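Local coordinates for protein alpha-1,2-Mannosidase (Trichoderma reesei, PDB 1HCU) that probably trims alpha-1,2-linked mannose residues from high-mannose N-glycans as a calcium-dependent family 47 glycoside hydrolase, at residues A170-V175 and I222-T228; L208-K212 and H264-R268. All coordinates share one frame; numbering follows the deposited sequence.

Contact 1 (A170-V175 and I222-T228); sequences ASSNNV and IGTFVST. With NAG (2-acetamido-2-deoxy-beta-D-glucopyranose), chain E.
Val175 lays its CG1 methyl over the end of Ile222, with CG1 3.6 Å from Ile222 CD1. The same methyl packs against Val226 CG2 and the Gly223 carbonyl. CG1 lies beside the backbone N of Val175, anti to the carbonyl carbon (chi1 -61°), and this turns it to the 222-228 segment. The two strands form a short antiparallel ladder. Asn173 and Val226 are its hydrogen-bonded pair: Val226 N reaches Asn173 O at 2.7 Å, nearly straight along the C=O axis, and Asn173 N returns a bond to Val226 O. Ser172 with Ser227 and Asn174 with Phe225 are non-hydrogen-bonded pairs, with side chains on one face. Asn174 CB approaches the Phe225 ring obliquely. Thr224, just before the strand, sets CG2 3.7 Å above the Phe225 ring plane, over its centre. Val175 N gives its hydrogen to Thr224 O (2.8 Å). At the other end Thr228 is bonded twice. Its N donates to Ser171 O from above the carbonyl plane, and its OG1 donates to Ala170 O at 2.9 Å. The Thr228 methyl CG2 meanwhile rests on Ser172 N (3.4 Å). Ser227 OG, anti to its own N (chi1 168°), hydrogen-bonds O6 of the N-acetylglucosamine at 3.0 Å; this sugar belongs to the glycan carried by Asn230. Asn174 is the N-cap of helix 175-178, so the ladder runs straight into that helix. Ile178 of the helix touches Asn173 and Val226, while Ile222 packs on Phe247 and Tyr248 of helix 245-257.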
ATOM      1  N   ALA A 170     -16.886  12.999 -12.884  1.00 18.97           N
ATOM      2  CA  ALA A 170     -16.903  13.479 -11.503  1.00 18.39           C
ATOM      3  C   ALA A 170     -16.373  14.906 -11.485  1.00 18.30           C
ATOM      4  O   ALA A 170     -15.610  15.301 -12.370  1.00 17.26           O
ATOM      5  CB  ALA A 170     -16.038  12.585 -10.619  1.00 19.16           C
ATOM      6  N   SER A 171     -16.771  15.674 -10.477  1.00 17.56           N
ATOM      7  CA  SER A 171     -16.334  17.062 -10.360  1.00 19.77           C
ATOM      8  C   SER A 171     -15.167  17.254  -9.389  1.00 20.08           C
ATOM      9  O   SER A 171     -14.639  18.361  -9.263  1.00 21.07           O
ATOM     10  CB  SER A 171     -17.507  17.939  -9.929  1.00 18.75           C
ATOM     11  OG  SER A 171     -18.045  17.484  -8.704  1.00 20.81           O
ATOM     12  N   SER A 172     -14.770  16.182  -8.706  1.00 18.94           N
ATOM     13  CA  SER A 172     -13.654  16.239  -7.763  1.00 18.94           C
ATOM     14  C   SER A 172     -13.114  14.846  -7.477  1.00 18.16           C
ATOM     15  O   SER A 172     -13.754  13.846  -7.794  1.00 18.44           O
ATOM     16  CB  SER A 172     -14.079  16.888  -6.441  1.00 20.17           C
ATOM     17  OG  SER A 172     -14.930  16.028  -5.708  1.00 23.64           O
ATOM     18  N   ASN A 173     -11.940  14.797  -6.857  1.00 17.30           N
ATOM     19  CA  ASN A 173     -11.276  13.547  -6.522  1.00 15.12           C
ATOM     20  C   ASN A 173     -10.483  13.812  -5.234  1.00 16.42           C
ATOM     21  O   ASN A 173     -10.349  14.975  -4.817  1.00 16.59           O
ATOM     22  CB  ASN A 173     -10.331  13.178  -7.676  1.00 14.41           C
ATOM     23  CG  ASN A 173      -9.952  11.699  -7.698  1.00 14.28           C
ATOM     24  OD1 ASN A 173     -10.304  10.926  -6.803  1.00 13.88           O
ATOM     25  ND2 ASN A 173      -9.222  11.305  -8.733  1.00 12.05           N
ATOM     26  N   ASN A 174      -9.977  12.751  -4.597  1.00 14.64           N
ATOM     27  CA  ASN A 174      -9.180  12.911  -3.380  1.00 13.81           C
ATOM     28  C   ASN A 174      -7.690  12.868  -3.724  1.00 12.97           C
ATOM     29  O   ASN A 174      -7.301  12.307  -4.750  1.00 12.34           O
ATOM     30  CB  ASN A 174      -9.525  11.841  -2.315  1.00 14.12           C
ATOM     31  CG  ASN A 174      -9.336  10.404  -2.806  1.00 14.82           C
ATOM     32  OD1 ASN A 174     -10.269   9.781  -3.325  1.00 15.65           O
ATOM     33  ND2 ASN A 174      -8.134   9.877  -2.638  1.00 12.27           N
ATOM     34  N   VAL A 175      -6.867  13.470  -2.867  1.00 11.87           N
ATOM     35  CA  VAL A 175      -5.430  13.532  -3.089  1.00 11.21           C
ATOM     36  C   VAL A 175      -4.751  12.173  -3.174  1.00 13.54           C
ATOM     37  O   VAL A 175      -3.802  12.003  -3.939  1.00 14.43           O
ATOM     38  CB  VAL A 175      -4.716  14.402  -2.003  1.00 10.70           C
ATOM     39  CG1 VAL A 175      -5.247  15.827  -2.061  1.00  8.93           C
ATOM     40  CG2 VAL A 175      -4.916  13.810  -0.615  1.00 11.21           C
ATOM     41  N   ILE A 222      -1.945  19.323   3.197  1.00  8.16           N
ATOM     42  CA  ILE A 222      -3.000  19.759   2.289  1.00  7.75           C
ATOM     43  C   ILE A 222      -4.379  19.179   2.563  1.00  6.42           C
ATOM     44  O   ILE A 222      -4.552  18.327   3.434  1.00  9.40           O
ATOM     45  CB  ILE A 222      -2.608  19.421   0.820  1.00  8.96           C
ATOM     46  CG1 ILE A 222      -2.462  17.900   0.633  1.00  8.76           C
ATOM     47  CG2 ILE A 222      -1.276  20.092   0.485  1.00  9.64           C
ATOM     48  CD1 ILE A 222      -2.251  17.455  -0.822  1.00  5.71           C
ATOM     49  N   GLY A 223      -5.359  19.653   1.798  1.00  7.56           N
ATOM     50  CA  GLY A 223      -6.731  19.184   1.936  1.00  5.72           C
ATOM     51  C   GLY A 223      -6.899  17.819   1.287  1.00  6.88           C
ATOM     52  O   GLY A 223      -5.956  17.293   0.700  1.00  7.38           O
ATOM     53  N   THR A 224      -8.103  17.261   1.369  1.00  7.28           N
ATOM     54  CA  THR A 224      -8.393  15.939   0.834  1.00  9.08           C
ATOM     55  C   THR A 224      -9.002  15.891  -0.571  1.00 10.15           C
ATOM     56  O   THR A 224      -8.638  15.038  -1.379  1.00  9.57           O
ATOM     57  CB  THR A 224      -9.334  15.168   1.797  1.00 11.48           C
ATOM     58  OG1 THR A 224      -8.731  15.078   3.092  1.00 14.38           O
ATOM     59  CG2 THR A 224      -9.609  13.761   1.284  1.00  9.15           C
ATOM     60  N   PHE A 225      -9.931  16.796  -0.861  1.00 12.29           N
ATOM     61  CA  PHE A 225     -10.590  16.801  -2.166  1.00 13.34           C
ATOM     62  C   PHE A 225     -10.215  17.964  -3.074  1.00 13.85           C
ATOM     63  O   PHE A 225     -10.174  19.120  -2.648  1.00 11.73           O
ATOM     64  CB  PHE A 225     -12.103  16.751  -1.971  1.00 11.82           C
ATOM     65  CG  PHE A 225     -12.549  15.645  -1.050  1.00 11.76           C
ATOM     66  CD1 PHE A 225     -12.947  15.926   0.257  1.00 11.28           C
ATOM     67  CD2 PHE A 225     -12.558  14.322  -1.487  1.00  9.26           C
ATOM     68  CE1 PHE A 225     -13.351  14.907   1.114  1.00 11.96           C
ATOM     69  CE2 PHE A 225     -12.959  13.293  -0.637  1.00  9.23           C
ATOM     70  CZ  PHE A 225     -13.358  13.587   0.665  1.00 13.11           C
ATOM     71  N   VAL A 226      -9.939  17.626  -4.332  1.00 14.50           N
ATOM     72  CA  VAL A 226      -9.539  18.593  -5.347  1.00 14.52           C
ATOM     73  C   VAL A 226     -10.515  18.614  -6.525  1.00 15.45           C
ATOM     74  O   VAL A 226     -10.918  17.572  -7.041  1.00 14.49           O
ATOM     75  CB  VAL A 226      -8.117  18.281  -5.876  1.00 11.42           C
ATOM     76  CG1 VAL A 226      -7.732  19.275  -6.965  1.00 13.48           C
ATOM     77  CG2 VAL A 226      -7.123  18.342  -4.749  1.00  9.96           C
ATOM     78  N   SER A 227     -10.890  19.822  -6.928  1.00 16.10           N
ATOM     79  CA  SER A 227     -11.817  20.052  -8.031  1.00 16.24           C
ATOM     80  C   SER A 227     -11.220  19.596  -9.363  1.00 16.60           C
ATOM     81  O   SER A 227     -10.067  19.911  -9.670  1.00 15.21           O
ATOM     82  CB  SER A 227     -12.142  21.549  -8.095  1.00 15.83           C
ATOM     83  OG  SER A 227     -12.810  21.881  -9.296  1.00 19.18           O
ATOM     84  N   THR A 228     -11.996  18.862 -10.155  1.00 15.88           N
ATOM     85  CA  THR A 228     -11.505  18.395 -11.446  1.00 17.29           C
ATOM     86  C   THR A 228     -11.596  19.487 -12.515  1.00 19.16           C
ATOM     87  O   THR A 228     -10.891  19.435 -13.522  1.00 18.91           O
ATOM     88  CB  THR A 228     -12.280  17.153 -11.930  1.00 18.20           C
ATOM     89  OG1 THR A 228     -13.668  17.474 -12.082  1.00 18.65           O
ATOM     90  CG2 THR A 228     -12.132  16.019 -10.921  1.00 18.92           C
TER
HETATM   91  C1  NAG E 600     -13.533  25.613  -8.960  1.00 45.54           C
HETATM   92  C2  NAG E 600     -14.186  26.952  -8.595  1.00 48.46           C
HETATM   93  C3  NAG E 600     -15.177  26.740  -7.442  1.00 50.16           C
HETATM   94  C4  NAG E 600     -16.158  25.602  -7.746  1.00 50.51           C
HETATM   95  C5  NAG E 600     -15.385  24.343  -8.160  1.00 49.53           C
HETATM   96  C6  NAG E 600     -16.297  23.211  -8.576  1.00 49.53           C
HETATM   97  C7  NAG E 600     -12.876  28.958  -8.892  1.00 51.55           C
HETATM   98  C8  NAG E 600     -12.821  30.287  -8.156  1.00 52.32           C
HETATM   99  N2  NAG E 600     -13.151  27.877  -8.171  1.00 50.42           N
HETATM  100  O3  NAG E 600     -15.896  27.943  -7.203  1.00 51.27           O
HETATM  101  O4  NAG E 600     -16.939  25.316  -6.590  1.00 50.81           O
HETATM  102  O5  NAG E 600     -14.531  24.637  -9.281  1.00 46.70           O
HETATM  103  O6  NAG E 600     -15.668  21.951  -8.397  1.00 49.67           O
HETATM  104  O7  NAG E 600     -12.673  28.919 -10.106  1.00 52.75           O

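Contact 2 (L208-K212 and H264-R268); sequences LLNPK and HYKDR
Leu209 pushes its CD1 methyl against the Tyr265 ring, 3.5 Å from CE2, and the two side chains cross at about a right angle. This is the tight, buried part of the contact. The other branch of Leu209, CD2, lies 4.0 Å from CG of Arg268. The two methyls thus meet different residues of helix 263-280. Leu251 of helix 245-257 also touches Leu209. The contact joins residues 208-212 to the first turns of helix 263-280, within the (alpha/alpha)7 barrel fold of glycoside hydrolase family 47. Arg268 bends at chi2 and chi3 (-57° and -58°), which brings its guanidinium against the Leu209 carbonyl and near Pro211. Leu209 O sits over one face of that group, 3.0 Å from Arg268 NE, but the angle is too poor for a hydrogen bond. Arg268 NE instead donates at 2.8 Å to a water in the guanidinium plane, and the water passes a hydrogen to Leu208 O at 3.0 Å. Arg268 NH2 makes a salt bridge with Glu216 and comes within 3.7 Å of Pro211 CD. With an alanine in place of Arg268, Glu216 would probably lose its charged mate and the bridging water its NE donor. The outer side is looser: exposed His264 merely brings ND1 to 4.2 Å from Leu209 CD1.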
ATOM      1  N   LEU A 208      -1.430  19.567  -6.507  1.00 12.71           N
ATOM      2  CA  LEU A 208      -1.256  19.149  -5.120  1.00 12.20           C
ATOM      3  C   LEU A 208       0.040  19.667  -4.500  1.00 13.61           C
ATOM      4  O   LEU A 208       0.159  19.734  -3.276  1.00 11.53           O
ATOM      5  CB  LEU A 208      -1.269  17.623  -5.025  1.00 12.91           C
ATOM      6  CG  LEU A 208      -2.608  16.893  -5.167  1.00 14.59           C
ATOM      7  CD1 LEU A 208      -3.271  17.267  -6.482  1.00 13.61           C
ATOM      8  CD2 LEU A 208      -2.369  15.377  -5.094  1.00 12.01           C
ATOM      9  N   LEU A 209       1.002  20.036  -5.344  1.00 13.64           N
ATOM     10  CA  LEU A 209       2.292  20.526  -4.866  1.00 15.49           C
ATOM     11  C   LEU A 209       2.274  22.007  -4.488  1.00 16.87           C
ATOM     12  O   LEU A 209       3.038  22.444  -3.629  1.00 17.41           O
ATOM     13  CB  LEU A 209       3.374  20.249  -5.911  1.00 12.78           C
ATOM     14  CG  LEU A 209       3.473  18.775  -6.337  1.00 14.37           C
ATOM     15  CD1 LEU A 209       4.625  18.614  -7.328  1.00 13.37           C
ATOM     16  CD2 LEU A 209       3.670  17.867  -5.107  1.00  9.65           C
ATOM     17  N   ASN A 210       1.414  22.780  -5.144  1.00 18.07           N
ATOM     18  CA  ASN A 210       1.264  24.209  -4.844  1.00 19.62           C
ATOM     19  C   ASN A 210      -0.241  24.400  -4.649  1.00 18.97           C
ATOM     20  O   ASN A 210      -0.936  24.963  -5.495  1.00 18.32           O
ATOM     21  CB  ASN A 210       1.758  25.079  -6.003  1.00 19.95           C
ATOM     22  CG  ASN A 210       1.812  26.561  -5.643  1.00 23.69           C
ATOM     23  OD1 ASN A 210       1.370  26.975  -4.565  1.00 24.45           O
ATOM     24  ND2 ASN A 210       2.350  27.369  -6.550  1.00 26.99           N
ATOM     25  N   PRO A 211      -0.759  23.911  -3.518  1.00 19.80           N
ATOM     26  CA  PRO A 211      -2.173  23.976  -3.149  1.00 19.67           C
ATOM     27  C   PRO A 211      -2.798  25.356  -3.171  1.00 20.10           C
ATOM     28  O   PRO A 211      -2.325  26.279  -2.507  1.00 21.52           O
ATOM     29  CB  PRO A 211      -2.190  23.347  -1.758  1.00 20.27           C
ATOM     30  CG  PRO A 211      -0.850  23.715  -1.212  1.00 19.14           C
ATOM     31  CD  PRO A 211       0.054  23.440  -2.383  1.00 18.17           C
ATOM     32  N   LYS A 212      -3.864  25.488  -3.951  1.00 21.02           N
ATOM     33  CA  LYS A 212      -4.593  26.744  -4.053  1.00 22.63           C
ATOM     34  C   LYS A 212      -6.038  26.472  -3.665  1.00 22.34           C
ATOM     35  O   LYS A 212      -6.598  25.427  -4.011  1.00 22.41           O
ATOM     36  CB  LYS A 212      -4.500  27.304  -5.473  1.00 24.81           C
ATOM     37  CG  LYS A 212      -3.069  27.590  -5.915  1.00 28.91           C
ATOM     38  CD  LYS A 212      -3.024  28.274  -7.268  1.00 32.83           C
ATOM     39  CE  LYS A 212      -1.590  28.507  -7.717  1.00 33.87           C
ATOM     40  NZ  LYS A 212      -0.834  29.302  -6.712  1.00 35.47           N
ATOM     41  N   HIS A 264      11.657  18.560  -6.004  1.00 15.34           N
ATOM     42  CA  HIS A 264      10.610  19.414  -5.458  1.00 16.28           C
ATOM     43  C   HIS A 264       9.591  18.576  -4.688  1.00 14.04           C
ATOM     44  O   HIS A 264       9.004  19.045  -3.717  1.00 11.40           O
ATOM     45  CB  HIS A 264       9.901  20.199  -6.567  1.00 16.35           C
ATOM     46  CG  HIS A 264       8.985  21.260  -6.047  1.00 19.38           C
ATOM     47  ND1 HIS A 264       7.657  21.344  -6.407  1.00 21.86           N
ATOM     48  CD2 HIS A 264       9.203  22.270  -5.173  1.00 19.83           C
ATOM     49  CE1 HIS A 264       7.094  22.359  -5.775  1.00 20.74           C
ATOM     50  NE2 HIS A 264       8.010  22.937  -5.020  1.00 23.15           N
ATOM     51  N   TYR A 265       9.384  17.340  -5.143  1.00 14.86           N
ATOM     52  CA  TYR A 265       8.460  16.404  -4.493  1.00 12.31           C
ATOM     53  C   TYR A 265       9.010  16.129  -3.095  1.00 11.04           C
ATOM     54  O   TYR A 265       8.264  16.043  -2.118  1.00 10.60           O
ATOM     55  CB  TYR A 265       8.387  15.092  -5.275  1.00 12.43           C
ATOM     56  CG  TYR A 265       7.484  15.100  -6.498  1.00 12.63           C
ATOM     57  CD1 TYR A 265       6.575  14.060  -6.713  1.00 12.13           C
ATOM     58  CD2 TYR A 265       7.534  16.131  -7.437  1.00 12.69           C
ATOM     59  CE1 TYR A 265       5.740  14.042  -7.824  1.00 11.80           C
ATOM     60  CE2 TYR A 265       6.695  16.125  -8.561  1.00 11.54           C
ATOM     61  CZ  TYR A 265       5.802  15.075  -8.741  1.00 14.31           C
ATOM     62  OH  TYR A 265       4.954  15.055  -9.826  1.00 16.11           O
ATOM     63  N   LYS A 266      10.332  15.998  -3.029  1.00  9.45           N
ATOM     64  CA  LYS A 266      11.045  15.748  -1.783  1.00 11.00           C
ATOM     65  C   LYS A 266      10.805  16.887  -0.790  1.00 11.28           C
ATOM     66  O   LYS A 266      10.591  16.644   0.399  1.00  9.02           O
ATOM     67  CB  LYS A 266      12.547  15.623  -2.052  1.00 11.76           C
ATOM     68  CG  LYS A 266      13.382  15.626  -0.789  1.00 14.80           C
ATOM     69  CD  LYS A 266      14.737  16.275  -1.003  1.00 15.09           C
ATOM     70  CE  LYS A 266      14.600  17.726  -1.407  1.00 16.02           C
ATOM     71  NZ  LYS A 266      15.915  18.414  -1.494  1.00 15.36           N
ATOM     72  N   ASP A 267      10.851  18.128  -1.276  1.00 10.78           N
ATOM     73  CA  ASP A 267      10.616  19.285  -0.411  1.00 10.79           C
ATOM     74  C   ASP A 267       9.193  19.294   0.142  1.00 10.19           C
ATOM     75  O   ASP A 267       8.985  19.625   1.308  1.00 10.59           O
ATOM     76  CB  ASP A 267      10.886  20.601  -1.159  1.00  8.35           C
ATOM     77  CG  ASP A 267      12.376  20.895  -1.328  1.00 11.77           C
ATOM     78  OD1 ASP A 267      13.212  20.186  -0.719  1.00  8.64           O
ATOM     79  OD2 ASP A 267      12.706  21.849  -2.070  1.00 10.96           O
ATOM     80  N   ARG A 268       8.212  18.935  -0.683  1.00 10.69           N
ATOM     81  CA  ARG A 268       6.826  18.916  -0.216  1.00 10.16           C
ATOM     82  C   ARG A 268       6.626  17.834   0.856  1.00  9.35           C
ATOM     83  O   ARG A 268       5.792  17.984   1.758  1.00  8.89           O
ATOM     84  CB  ARG A 268       5.859  18.703  -1.392  1.00 10.61           C
ATOM     85  CG  ARG A 268       5.873  19.835  -2.422  1.00 10.22           C
ATOM     86  CD  ARG A 268       5.549  21.195  -1.791  1.00  8.18           C
ATOM     87  NE  ARG A 268       4.250  21.200  -1.130  1.00  8.45           N
ATOM     88  CZ  ARG A 268       3.706  22.258  -0.534  1.00  8.32           C
ATOM     89  NH1 ARG A 268       4.350  23.420  -0.506  1.00  5.85           N
ATOM     90  NH2 ARG A 268       2.510  22.149   0.037  1.00  5.45           N
TER
HETATM   91  O   HOH W   1       1.988  19.529  -0.965  1.00 14.48           O

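How the contacts relate
The centres of contact 1 and contact 2 lie about 15 Å apart, in the same region of the catalytic domain. Their segments alternate along the chain: 170-175, 208-212, 222-228, then 264-268. Helix 196-209 leads on to strand 225-227, so the chain passes from contact 2 back to contact 1. The two also touch directly. Leu208 CD2 packs on Val175 O, and Pro211 CG packs on Ile222 CG2. Helix 245-257 lies against both. Contact 1 runs from a surface glycan to near the predicted active-site Asp245 and Glu100, whereas contact 2 packs residues 208-212 on helix 263-280, away from the predicted catalytic residues.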